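Side-chain contacts in putative aldolase (Bacteroides vulgatus ATCC 8482, PDB 3DXI), which is of unestablished function but has the closed eight-stranded parallel barrel of the TIM type and belongs to the HMGL-like family: residues Arg224-Leu229 with Leu271-Ser276; Ile202-Ala207 with Asp213-Thr218; Tyr40-Tyr45 with Met103-Ile108; Phe132-Met135 with Lys139-Glu142. One frame throughout, in Å; residues are numbered along the deposited sequence.

Contact 1: Arg224-Leu229 with Leu271-Ser276; sequences RGAGNL and LPYMLS
G225 and A226 are the two central residues of a type II' beta turn from R224 to G227, and this turn meets Y273 in the first turn of helix 271-278. The backbones come closest at A226 and Y273, with 6.2 Å between their CA atoms. The turn is closed by the bond from G227 N to R224 O, at 3.1 Å. G225 has a positive phi of 63°, as a glycine at this corner readily takes.

Across the gap Y273 is the main contributor. Its CG lies anti to the carbonyl carbon (chi1 -67°), which swings the ring from the helix onto the turn. The peptide linking G225 and A226 lies over one ring face. Y273 CE2 is 3.5 Å from G225 CA. A226 N sits 3.7 Å above the ring plane, offset toward the rim. Near the root of the side chain, A226 CB and Y273 CB meet at 4.0 Å. At the far end, Y273 OH is 3.7 Å from G225 CA.

On the helix, S276 OG donates to Y273 O at 3.0 Å, from above the carbonyl plane. Q283 lies close by and touches Y273. Its side-chain amide accepts from A226 N and donates to R224 O.

No hydrogen bond joins the two segments directly. The contact is an aromatic face laid on a glycine-containing backbone, so it depends on shape and dispersion. Q283 instead bonds A226 N and R224 O, two polar atoms of the turn. The loop after strand 214-217 is thus tied to the C-terminal helical region by both packing and polar bonds.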
loop_
_atom_site.group_PDB
_atom_site.type_symbol
_atom_site.label_atom_id
_atom_site.label_comp_id
_atom_site.label_asym_id
_atom_site.label_seq_id
_atom_site.Cartn_x
_atom_site.Cartn_y
_atom_site.Cartn_z
ATOM N N ARG A 224 14.954 0.589 5.396
ATOM C CA ARG A 224 15.555 1.494 4.424
ATOM C C ARG A 224 14.681 1.663 3.179
ATOM O O ARG A 224 13.948 0.749 2.780
ATOM C CB ARG A 224 16.960 1.010 4.037
ATOM C CG ARG A 224 17.035 -0.430 3.558
ATOM C CD ARG A 224 18.475 -0.805 3.184
ATOM N NE ARG A 224 19.383 -0.841 4.332
ATOM C CZ ARG A 224 19.565 -1.904 5.115
ATOM N NH1 ARG A 224 18.900 -3.029 4.877
ATOM N NH2 ARG A 224 20.419 -1.847 6.131
ATOM N N GLY A 225 14.752 2.852 2.585
ATOM C CA GLY A 225 13.975 3.140 1.392
ATOM C C GLY A 225 12.473 3.087 1.588
ATOM O O GLY A 225 11.923 3.755 2.472
ATOM N N ALA A 226 11.811 2.286 0.757
ATOM C CA ALA A 226 10.360 2.133 0.805
ATOM C C ALA A 226 9.917 1.368 2.046
ATOM O O ALA A 226 8.739 1.360 2.393
ATOM C CB ALA A 226 9.867 1.427 -0.452
ATOM N N GLY A 227 10.864 0.708 2.701
ATOM C CA GLY A 227 10.539 -0.019 3.914
ATOM C C GLY A 227 9.919 -1.389 3.754
ATOM O O GLY A 227 9.903 -1.959 2.663
ATOM N N ASN A 228 9.401 -1.909 4.863
ATOM C CA ASN A 228 8.789 -3.235 4.904
ATOM C C ASN A 228 7.277 -3.187 5.081
ATOM O O ASN A 228 6.669 -2.118 5.120
ATOM C CB ASN A 228 9.377 -4.043 6.066
ATOM C CG ASN A 228 10.881 -4.136 6.013
ATOM O OD1 ASN A 228 11.581 -3.584 6.859
ATOM N ND2 ASN A 228 11.389 -4.840 5.022
ATOM N N LEU A 229 6.670 -4.364 5.170
ATOM C CA LEU A 229 5.239 -4.452 5.400
ATOM C C LEU A 229 5.034 -3.864 6.791
ATOM O O LEU A 229 5.804 -4.164 7.703
ATOM C CB LEU A 229 4.794 -5.917 5.394
ATOM C CG LEU A 229 3.453 -6.266 6.043
ATOM C CD1 LEU A 229 2.319 -5.517 5.364
ATOM C CD2 LEU A 229 3.236 -7.761 5.940
ATOM N N LEU A 271 8.057 7.787 -5.980
ATOM C CA LEU A 271 8.257 7.453 -7.393
ATOM C C LEU A 271 9.578 6.751 -7.689
ATOM O O LEU A 271 9.602 5.789 -8.448
ATOM C CB LEU A 271 8.091 8.689 -8.286
ATOM C CG LEU A 271 8.191 8.402 -9.794
ATOM C CD1 LEU A 271 7.245 7.262 -10.171
ATOM C CD2 LEU A 271 7.861 9.662 -10.596
ATOM N N PRO A 272 10.696 7.230 -7.113
ATOM C CA PRO A 272 11.987 6.579 -7.358
ATOM C C PRO A 272 11.974 5.126 -6.868
ATOM O O PRO A 272 12.487 4.226 -7.541
ATOM C CB PRO A 272 12.958 7.431 -6.551
ATOM C CG PRO A 272 12.351 8.792 -6.643
ATOM C CD PRO A 272 10.885 8.511 -6.409
ATOM N N TYR A 273 11.391 4.904 -5.689
ATOM C CA TYR A 273 11.315 3.556 -5.129
ATOM C C TYR A 273 10.273 2.700 -5.828
ATOM O O TYR A 273 10.390 1.474 -5.852
ATOM C CB TYR A 273 11.054 3.604 -3.618
ATOM C CG TYR A 273 12.212 4.198 -2.848
ATOM C CD1 TYR A 273 13.524 3.920 -3.219
ATOM C CD2 TYR A 273 12.001 5.025 -1.750
ATOM C CE1 TYR A 273 14.605 4.453 -2.514
ATOM C CE2 TYR A 273 13.075 5.564 -1.033
ATOM C CZ TYR A 273 14.376 5.270 -1.425
ATOM O OH TYR A 273 15.454 5.778 -0.737
HETATM N N MSE A 274 9.252 3.329 -6.398
HETATM C CA MSE A 274 8.243 2.567 -7.129
HETATM C C MSE A 274 8.917 2.054 -8.397
HETATM O O MSE A 274 8.717 0.907 -8.804
HETATM C CB MSE A 274 7.058 3.455 -7.530
HETATM C CG MSE A 274 6.131 3.826 -6.383
HETATM SE SE MSE A 274 4.895 5.234 -6.846
HETATM C CE MSE A 274 4.578 5.981 -5.086
ATOM N N LEU A 275 9.707 2.925 -9.025
ATOM C CA LEU A 275 10.412 2.573 -10.254
ATOM C C LEU A 275 11.405 1.440 -10.023
ATOM O O LEU A 275 11.486 0.513 -10.822
ATOM C CB LEU A 275 11.135 3.799 -10.825
ATOM C CG LEU A 275 10.239 4.859 -11.481
ATOM C CD1 LEU A 275 11.014 6.141 -11.707
ATOM C CD2 LEU A 275 9.698 4.318 -12.796
ATOM N N SER A 276 12.152 1.506 -8.927
ATOM C CA SER A 276 13.123 0.458 -8.630
ATOM C C SER A 276 12.414 -0.859 -8.337
ATOM O O SER A 276 12.883 -1.923 -8.729
ATOM C CB SER A 276 14.010 0.847 -7.438
ATOM O OG SER A 276 13.275 0.962 -6.228
#

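Contact 2: Ile202-Ala207 with Asp213-Thr218; sequences INSITA and DFIDAT
S204 on helix 200-209 faces I215 on strand 214-217, and their CA atoms lie 6.8 Å apart. This is the closer half of the contact. I215 CG2 approaches both S204 CB and S204 OG at 4.1 Å. The branch gets there because it stands anti to the backbone N, while CG1 (chi1 -67°) carries CD1 along the helix. I215 CD1 comes within 4.1 Å of S204 O.

The packing is looser one helical turn on. A207 CB and I215 CD1 are 4.4 Å apart, and A207 gives up little surface to the strand. No direct hydrogen bond crosses between the segments.

A water fills the polar side. It donates to S204 OG at 3.0 Å and to D216 O at 2.7 Å, so it bridges the helix side chain and the strand backbone. S204 OG is also bonded to G200 O, one turn earlier in the helix. The serine hydroxyl is therefore gripped from its own helix as well as by the water.

The contact lies inside a beta-alpha-beta unit made of strand 189-192, helix 200-209 and strand 214-217. S204 and I215 both touch F191 of the preceding strand. I215 also meets L234 of helix 231-241, and I205 packs on Y237 and L238 of that helix. The pair thus fills part of the layer between the barrel wall and two of its outer helices.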
loop_
_atom_site.group_PDB
_atom_site.type_symbol
_atom_site.label_atom_id
_atom_site.label_comp_id
_atom_site.label_asym_id
_atom_site.label_seq_id
_atom_site.Cartn_x
_atom_site.Cartn_y
_atom_site.Cartn_z
ATOM N N ILE A 202 -0.833 -7.535 0.706
ATOM C CA ILE A 202 -1.473 -8.547 -0.120
ATOM C C ILE A 202 -0.573 -9.738 -0.448
ATOM O O ILE A 202 -1.057 -10.868 -0.538
ATOM C CB ILE A 202 -2.076 -7.941 -1.428
ATOM C CG1 ILE A 202 -3.007 -8.971 -2.069
ATOM C CG2 ILE A 202 -0.977 -7.523 -2.398
ATOM C CD1 ILE A 202 -4.100 -9.485 -1.109
ATOM N N ASN A 203 0.726 -9.503 -0.630
ATOM C CA ASN A 203 1.640 -10.615 -0.902
ATOM C C ASN A 203 1.682 -11.515 0.340
ATOM O O ASN A 203 1.649 -12.739 0.233
ATOM C CB ASN A 203 3.068 -10.128 -1.188
ATOM C CG ASN A 203 3.239 -9.564 -2.585
ATOM O OD1 ASN A 203 2.530 -9.939 -3.515
ATOM N ND2 ASN A 203 4.212 -8.676 -2.744
ATOM N N SER A 204 1.763 -10.898 1.516
ATOM C CA SER A 204 1.821 -11.647 2.771
ATOM C C SER A 204 0.534 -12.432 3.025
ATOM O O SER A 204 0.576 -13.602 3.401
ATOM C CB SER A 204 2.106 -10.698 3.941
ATOM O OG SER A 204 3.314 -9.977 3.727
ATOM N N ILE A 205 -0.612 -11.799 2.814
ATOM C CA ILE A 205 -1.877 -12.487 3.014
ATOM C C ILE A 205 -1.985 -13.659 2.033
ATOM O O ILE A 205 -2.515 -14.717 2.374
ATOM C CB ILE A 205 -3.073 -11.526 2.811
ATOM C CG1 ILE A 205 -3.009 -10.391 3.837
ATOM C CG2 ILE A 205 -4.394 -12.287 2.954
ATOM C CD1 ILE A 205 -3.042 -10.859 5.288
ATOM N N THR A 206 -1.470 -13.467 0.822
ATOM C CA THR A 206 -1.501 -14.502 -0.211
ATOM C C THR A 206 -0.689 -15.713 0.250
ATOM O O THR A 206 -1.114 -16.860 0.088
ATOM C CB THR A 206 -0.929 -13.966 -1.553
ATOM O OG1 THR A 206 -1.768 -12.914 -2.045
ATOM C CG2 THR A 206 -0.863 -15.074 -2.592
ATOM N N ALA A 207 0.474 -15.446 0.838
ATOM C CA ALA A 207 1.345 -16.498 1.342
ATOM C C ALA A 207 0.677 -17.172 2.540
ATOM O O ALA A 207 0.651 -18.408 2.641
ATOM C CB ALA A 207 2.700 -15.911 1.745
ATOM N N ASP A 213 4.599 -20.516 6.710
ATOM C CA ASP A 213 4.889 -20.652 8.138
ATOM C C ASP A 213 5.332 -19.382 8.880
ATOM O O ASP A 213 5.052 -19.231 10.072
ATOM C CB ASP A 213 5.964 -21.731 8.316
ATOM C CG ASP A 213 5.626 -23.022 7.583
ATOM O OD1 ASP A 213 4.845 -23.828 8.123
ATOM O OD2 ASP A 213 6.129 -23.226 6.461
ATOM N N PHE A 214 6.021 -18.483 8.182
ATOM C CA PHE A 214 6.537 -17.249 8.783
ATOM C C PHE A 214 6.300 -15.995 7.936
ATOM O O PHE A 214 6.361 -16.041 6.707
ATOM C CB PHE A 214 8.050 -17.373 8.997
ATOM C CG PHE A 214 8.451 -17.935 10.332
ATOM C CD1 PHE A 214 8.700 -17.089 11.410
ATOM C CD2 PHE A 214 8.633 -19.306 10.502
ATOM C CE1 PHE A 214 9.131 -17.595 12.635
ATOM C CE2 PHE A 214 9.064 -19.828 11.727
ATOM C CZ PHE A 214 9.314 -18.967 12.794
ATOM N N ILE A 215 6.034 -14.874 8.601
ATOM C CA ILE A 215 5.866 -13.594 7.912
ATOM C C ILE A 215 6.636 -12.532 8.696
ATOM O O ILE A 215 6.531 -12.459 9.921
ATOM C CB ILE A 215 4.387 -13.141 7.807
ATOM C CG1 ILE A 215 3.602 -14.084 6.894
ATOM C CG2 ILE A 215 4.322 -11.720 7.250
ATOM C CD1 ILE A 215 4.093 -14.102 5.459
ATOM N N ASP A 216 7.418 -11.734 7.973
ATOM C CA ASP A 216 8.220 -10.647 8.539
ATOM C C ASP A 216 7.521 -9.300 8.319
ATOM O O ASP A 216 6.890 -9.073 7.282
ATOM C CB ASP A 216 9.594 -10.569 7.852
ATOM C CG ASP A 216 10.570 -11.636 8.323
ATOM O OD1 ASP A 216 10.141 -12.647 8.926
ATOM O OD2 ASP A 216 11.782 -11.459 8.066
ATOM N N ALA A 217 7.662 -8.404 9.290
ATOM C CA ALA A 217 7.094 -7.060 9.209
ATOM C C ALA A 217 7.772 -6.208 10.276
ATOM O O ALA A 217 8.523 -6.730 11.095
ATOM C CB ALA A 217 5.588 -7.102 9.433
ATOM N N THR A 218 7.528 -4.900 10.252
ATOM C CA THR A 218 8.107 -3.990 11.234
ATOM C C THR A 218 7.097 -2.896 11.576
ATOM O O THR A 218 6.204 -2.604 10.780
ATOM C CB THR A 218 9.405 -3.321 10.702
ATOM O OG1 THR A 218 9.103 -2.520 9.551
ATOM C CG2 THR A 218 10.437 -4.380 10.321
HETATM O O HOH W 1 6.089 -9.582 4.735
#

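Contact 3: Tyr40-Tyr45 with Met103-Ile108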
loop_
_atom_site.group_PDB
_atom_site.type_symbol
_atom_site.label_atom_id
_atom_site.label_comp_id
_atom_site.label_asym_id
_atom_site.label_seq_id
_atom_site.Cartn_x
_atom_site.Cartn_y
_atom_site.Cartn_z
ATOM N N TYR A 40 8.294 -13.929 17.103
ATOM C CA TYR A 40 9.736 -13.729 17.035
ATOM C C TYR A 40 10.088 -12.258 16.913
ATOM O O TYR A 40 9.380 -11.487 16.259
ATOM C CB TYR A 40 10.317 -14.459 15.823
ATOM C CG TYR A 40 10.559 -15.930 16.031
ATOM C CD1 TYR A 40 11.848 -16.417 16.231
ATOM C CD2 TYR A 40 9.504 -16.840 16.018
ATOM C CE1 TYR A 40 12.084 -17.777 16.409
ATOM C CE2 TYR A 40 9.728 -18.201 16.198
ATOM C CZ TYR A 40 11.023 -18.661 16.393
ATOM O OH TYR A 40 11.253 -20.000 16.588
ATOM N N LEU A 41 11.197 -11.883 17.539
ATOM C CA LEU A 41 11.684 -10.518 17.496
ATOM C C LEU A 41 13.158 -10.561 17.101
ATOM O O LEU A 41 13.984 -11.085 17.845
ATOM C CB LEU A 41 11.557 -9.847 18.868
ATOM C CG LEU A 41 10.228 -9.906 19.626
ATOM C CD1 LEU A 41 10.380 -9.162 20.943
ATOM C CD2 LEU A 41 9.113 -9.291 18.792
ATOM N N GLU A 42 13.479 -10.034 15.922
ATOM C CA GLU A 42 14.864 -9.988 15.468
ATOM C C GLU A 42 15.306 -8.586 15.852
ATOM O O GLU A 42 14.975 -7.609 15.179
ATOM C CB GLU A 42 14.938 -10.183 13.963
ATOM C CG GLU A 42 16.343 -10.226 13.429
ATOM C CD GLU A 42 16.360 -10.609 11.977
ATOM O OE1 GLU A 42 15.705 -9.903 11.182
ATOM O OE2 GLU A 42 17.018 -11.616 11.635
ATOM N N VAL A 43 16.059 -8.507 16.943
ATOM C CA VAL A 43 16.489 -7.239 17.513
ATOM C C VAL A 43 17.748 -6.577 16.972
ATOM O O VAL A 43 18.010 -5.406 17.273
ATOM C CB VAL A 43 16.635 -7.389 19.037
ATOM C CG1 VAL A 43 15.309 -7.875 19.636
ATOM C CG2 VAL A 43 17.753 -8.376 19.354
ATOM N N GLY A 44 18.535 -7.304 16.188
ATOM C CA GLY A 44 19.743 -6.701 15.658
ATOM C C GLY A 44 20.729 -7.656 15.029
ATOM O O GLY A 44 20.438 -8.834 14.821
ATOM N N TYR A 45 21.908 -7.125 14.729
ATOM C CA TYR A 45 22.990 -7.880 14.113
ATOM C C TYR A 45 24.075 -8.190 15.132
ATOM O O TYR A 45 24.140 -7.576 16.203
ATOM C CB TYR A 45 23.650 -7.050 13.004
ATOM C CG TYR A 45 22.815 -6.805 11.764
ATOM C CD1 TYR A 45 22.816 -7.721 10.713
ATOM C CD2 TYR A 45 22.036 -5.654 11.639
ATOM C CE1 TYR A 45 22.063 -7.499 9.560
ATOM C CE2 TYR A 45 21.271 -5.417 10.486
ATOM C CZ TYR A 45 21.295 -6.347 9.454
ATOM O OH TYR A 45 20.556 -6.142 8.319
HETATM N N MSE A 103 17.140 -17.826 17.793
HETATM C CA MSE A 103 17.434 -18.062 16.391
HETATM C C MSE A 103 18.459 -17.124 15.785
HETATM O O MSE A 103 18.508 -15.934 16.101
HETATM C CB MSE A 103 16.144 -17.964 15.581
HETATM C CG MSE A 103 16.339 -18.098 14.081
HETATM SE SE MSE A 103 14.688 -17.729 13.125
HETATM C CE MSE A 103 13.880 -19.498 13.242
ATOM N N ILE A 104 19.275 -17.686 14.902
ATOM C CA ILE A 104 20.294 -16.938 14.194
ATOM C C ILE A 104 19.850 -16.929 12.739
ATOM O O ILE A 104 19.770 -17.983 12.105
ATOM C CB ILE A 104 21.671 -17.633 14.274
ATOM C CG1 ILE A 104 22.064 -17.873 15.737
ATOM C CG2 ILE A 104 22.715 -16.786 13.558
ATOM C CD1 ILE A 104 22.162 -16.607 16.586
ATOM N N ARG A 105 19.522 -15.752 12.219
ATOM C CA ARG A 105 19.111 -15.660 10.825
ATOM C C ARG A 105 20.319 -15.230 10.017
ATOM O O ARG A 105 21.130 -14.434 10.484
ATOM C CB ARG A 105 17.992 -14.648 10.644
ATOM C CG ARG A 105 16.718 -15.007 11.363
ATOM C CD ARG A 105 15.725 -13.901 11.137
ATOM N NE ARG A 105 14.705 -14.260 10.178
ATOM C CZ ARG A 105 13.934 -13.384 9.547
ATOM N NH1 ARG A 105 14.075 -12.083 9.757
ATOM N NH2 ARG A 105 12.985 -13.822 8.745
ATOM N N ILE A 106 20.431 -15.763 8.808
ATOM C CA ILE A 106 21.554 -15.456 7.934
ATOM C C ILE A 106 21.084 -14.749 6.669
ATOM O O ILE A 106 20.231 -15.268 5.952
ATOM C CB ILE A 106 22.281 -16.757 7.530
ATOM C CG1 ILE A 106 22.599 -17.573 8.792
ATOM C CG2 ILE A 106 23.548 -16.432 6.757
ATOM C CD1 ILE A 106 23.133 -18.970 8.522
ATOM N N ALA A 107 21.625 -13.563 6.403
ATOM C CA ALA A 107 21.269 -12.828 5.189
ATOM C C ALA A 107 22.128 -13.455 4.106
ATOM O O ALA A 107 23.350 -13.337 4.131
ATOM C CB ALA A 107 21.594 -11.347 5.333
ATOM N N ILE A 108 21.476 -14.109 3.151
ATOM C CA ILE A 108 22.172 -14.823 2.086
ATOM C C ILE A 108 21.841 -14.434 0.650
ATOM O O ILE A 108 20.675 -14.259 0.287
ATOM C CB ILE A 108 21.896 -16.339 2.208
ATOM C CG1 ILE A 108 22.183 -16.811 3.636
ATOM C CG2 ILE A 108 22.738 -17.110 1.197
ATOM C CD1 ILE A 108 21.658 -18.199 3.938
#
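E42 and R105 make the charged part of this contact, and Y40 and M103 the apolar part. The ionic pair is a salt bridge. R105 NH1 donates to E42 OE1 at 3.1 Å, with an N-H...O angle of 143°. The oxygen lies in the guanidinium plane, at its edge, but the donor comes from above the carboxylate plane, which is turned 49° from the guanidinium. E42 runs out extended beyond CG and R105 bends at chi3; the two side chains cross at about a right angle. The approach of the other carboxylate oxygen to R105 CD is doubtfully short. Both groups have further partners. E42 OE1 also pairs with R11, and R105 NH2 with D216, so the bridge belongs to a wider charge network.

The second interaction is Met-aromatic. M103 is selenomethionine, and its SE lies 5.0 Å from the Y40 ring centre, oblique to the ring. Its chain bends at chi3 and brings CE to 4.0 Å from Y40 CE1; CB is nearly as near. Y40 OH bonds to E129 and K75 beyond the contact.

Strands 40-45 and 103-108 are not neighbours in the sheet, as strand 75-81 runs between them. The side chains therefore meet across the barrel interior. M79 of the intervening strand touches E42, N133 of strand 129-134 touches R105, and F214 of strand 214-217 meets the Y40 ring edge-to-face.

Contact 4: Phe132-Met135 with Lys139-Glu142; sequences FNVM and KWAE
W140 reaches from the loop after strand 129-134 back to V134 and M135 at the strand's end. From CB, with chi1 at -67°, CG stands beside the backbone N, and the indole is directed at the strand. CD1 is the first ring atom to come near, 4.0 Å from M135 O. NE1 then donates to M135 O at 3.1 Å, with an N-H...O angle of 155°. The acceptor lies close to the indole plane, 17° out of it, and the donor is tilted from the carbonyl plane. Next, CE2 is 3.8 Å from V134 CG1. CZ2 packs more closely still, 3.4 Å from V134 CG1 and 3.5 Å from V134 O. The valine branch comes obliquely to the ring. Selenomethionine M135 directs its CB away from the 139-142 segment and contributes its carbonyl.

The single indole N-H thus has a backbone partner, and the bond, with the packing around the ring, probably limits how the indole can turn. F146 and F160 meet the same ring, and M162 touches it. The arrangement closes a short loop on the C-terminal end of the fifth barrel strand, the end at which TIM-barrel enzymes generally carry their active site.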
loop_
_atom_site.group_PDB
_atom_site.type_symbol
_atom_site.label_atom_id
_atom_site.label_comp_id
_atom_site.label_asym_id
_atom_site.label_seq_id
_atom_site.Cartn_x
_atom_site.Cartn_y
_atom_site.Cartn_z
ATOM N N PHE A 132 17.279 -19.010 7.228
ATOM C CA PHE A 132 17.900 -18.587 5.978
ATOM C C PHE A 132 17.051 -17.459 5.386
ATOM O O PHE A 132 15.885 -17.675 5.049
ATOM C CB PHE A 132 17.932 -19.724 4.937
ATOM C CG PHE A 132 18.952 -20.801 5.205
ATOM C CD1 PHE A 132 19.786 -21.245 4.177
ATOM C CD2 PHE A 132 19.040 -21.420 6.444
ATOM C CE1 PHE A 132 20.688 -22.289 4.384
ATOM C CE2 PHE A 132 19.938 -22.465 6.662
ATOM C CZ PHE A 132 20.762 -22.901 5.632
ATOM N N ASN A 133 17.620 -16.262 5.278
ATOM C CA ASN A 133 16.908 -15.144 4.667
ATOM C C ASN A 133 17.576 -14.948 3.313
ATOM O O ASN A 133 18.537 -14.185 3.182
ATOM C CB ASN A 133 17.025 -13.884 5.531
ATOM C CG ASN A 133 15.895 -13.769 6.554
ATOM O OD1 ASN A 133 15.559 -14.742 7.241
ATOM N ND2 ASN A 133 15.307 -12.579 6.658
ATOM N N VAL A 134 17.073 -15.668 2.313
ATOM C CA VAL A 134 17.630 -15.624 0.961
ATOM C C VAL A 134 17.078 -14.487 0.110
ATOM O O VAL A 134 15.875 -14.376 -0.107
ATOM C CB VAL A 134 17.408 -16.971 0.241
ATOM C CG1 VAL A 134 18.072 -16.949 -1.142
ATOM C CG2 VAL A 134 17.972 -18.109 1.100
HETATM N N MSE A 135 17.988 -13.653 -0.379
HETATM C CA MSE A 135 17.642 -12.491 -1.186
HETATM C C MSE A 135 17.327 -12.792 -2.643
HETATM O O MSE A 135 17.554 -13.896 -3.129
HETATM C CB MSE A 135 18.790 -11.485 -1.132
HETATM C CG MSE A 135 19.381 -11.331 0.253
HETATM SE SE MSE A 135 20.890 -10.120 0.343
HETATM C CE MSE A 135 21.925 -10.748 -1.155
ATOM N N LYS A 139 14.761 -13.698 -8.789
ATOM C CA LYS A 139 15.740 -14.235 -9.730
ATOM C C LYS A 139 15.904 -15.749 -9.619
ATOM O O LYS A 139 16.578 -16.368 -10.448
ATOM C CB LYS A 139 17.099 -13.561 -9.506
ATOM C CG LYS A 139 17.068 -12.046 -9.603
ATOM C CD LYS A 139 18.459 -11.448 -9.468
ATOM C CE LYS A 139 18.417 -9.926 -9.612
ATOM N NZ LYS A 139 19.777 -9.298 -9.606
ATOM N N TRP A 140 15.277 -16.334 -8.602
ATOM C CA TRP A 140 15.361 -17.768 -8.339
ATOM C C TRP A 140 14.988 -18.697 -9.490
ATOM O O TRP A 140 15.768 -19.571 -9.860
ATOM C CB TRP A 140 14.498 -18.122 -7.126
ATOM C CG TRP A 140 14.990 -17.552 -5.819
ATOM C CD1 TRP A 140 16.039 -16.689 -5.628
ATOM C CD2 TRP A 140 14.417 -17.777 -4.528
ATOM N NE1 TRP A 140 16.146 -16.361 -4.295
ATOM C CE2 TRP A 140 15.164 -17.017 -3.598
ATOM C CE3 TRP A 140 13.342 -18.549 -4.065
ATOM C CZ2 TRP A 140 14.866 -17.005 -2.228
ATOM C CZ3 TRP A 140 13.046 -18.535 -2.704
ATOM C CH2 TRP A 140 13.808 -17.767 -1.801
ATOM N N ALA A 141 13.788 -18.512 -10.036
ATOM C CA ALA A 141 13.273 -19.346 -11.128
ATOM C C ALA A 141 14.221 -19.526 -12.309
ATOM O O ALA A 141 14.221 -20.577 -12.959
ATOM C CB ALA A 141 11.939 -18.780 -11.626
ATOM N N GLU A 142 15.029 -18.509 -12.586
ATOM C CA GLU A 142 15.940 -18.576 -13.715
ATOM C C GLU A 142 17.369 -18.925 -13.332
ATOM O O GLU A 142 18.270 -18.884 -14.168
ATOM C CB GLU A 142 15.876 -17.261 -14.496
ATOM C CG GLU A 142 14.429 -16.842 -14.776
ATOM C CD GLU A 142 14.238 -16.124 -16.102
ATOM O OE1 GLU A 142 14.817 -15.026 -16.282
ATOM O OE2 GLU A 142 13.500 -16.665 -16.963
#

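How the contacts relate
Contacts 2, 3 and 4 all reach the one closed parallel sheet, with centres 16 or 17 Å apart. Along the chain the order is contact 3, contact 4, contact 2 and contact 1. Strands 103-108 and 129-134 are neighbours, and I108 O probably accepts from M135 N where contacts 3 and 4 join. Inside the barrel, D216 of contact 2 and R105 of contact 3 form a salt bridge. Contacts 2 and 1 are joined by a probable bond from T218 N to L229 O. Contact 1 lies about 22 Å from contact 3, centre to centre, and ties a loop to a helix beyond the barrel. Together they join the barrel interior through its wall to the outer and C-terminal helices.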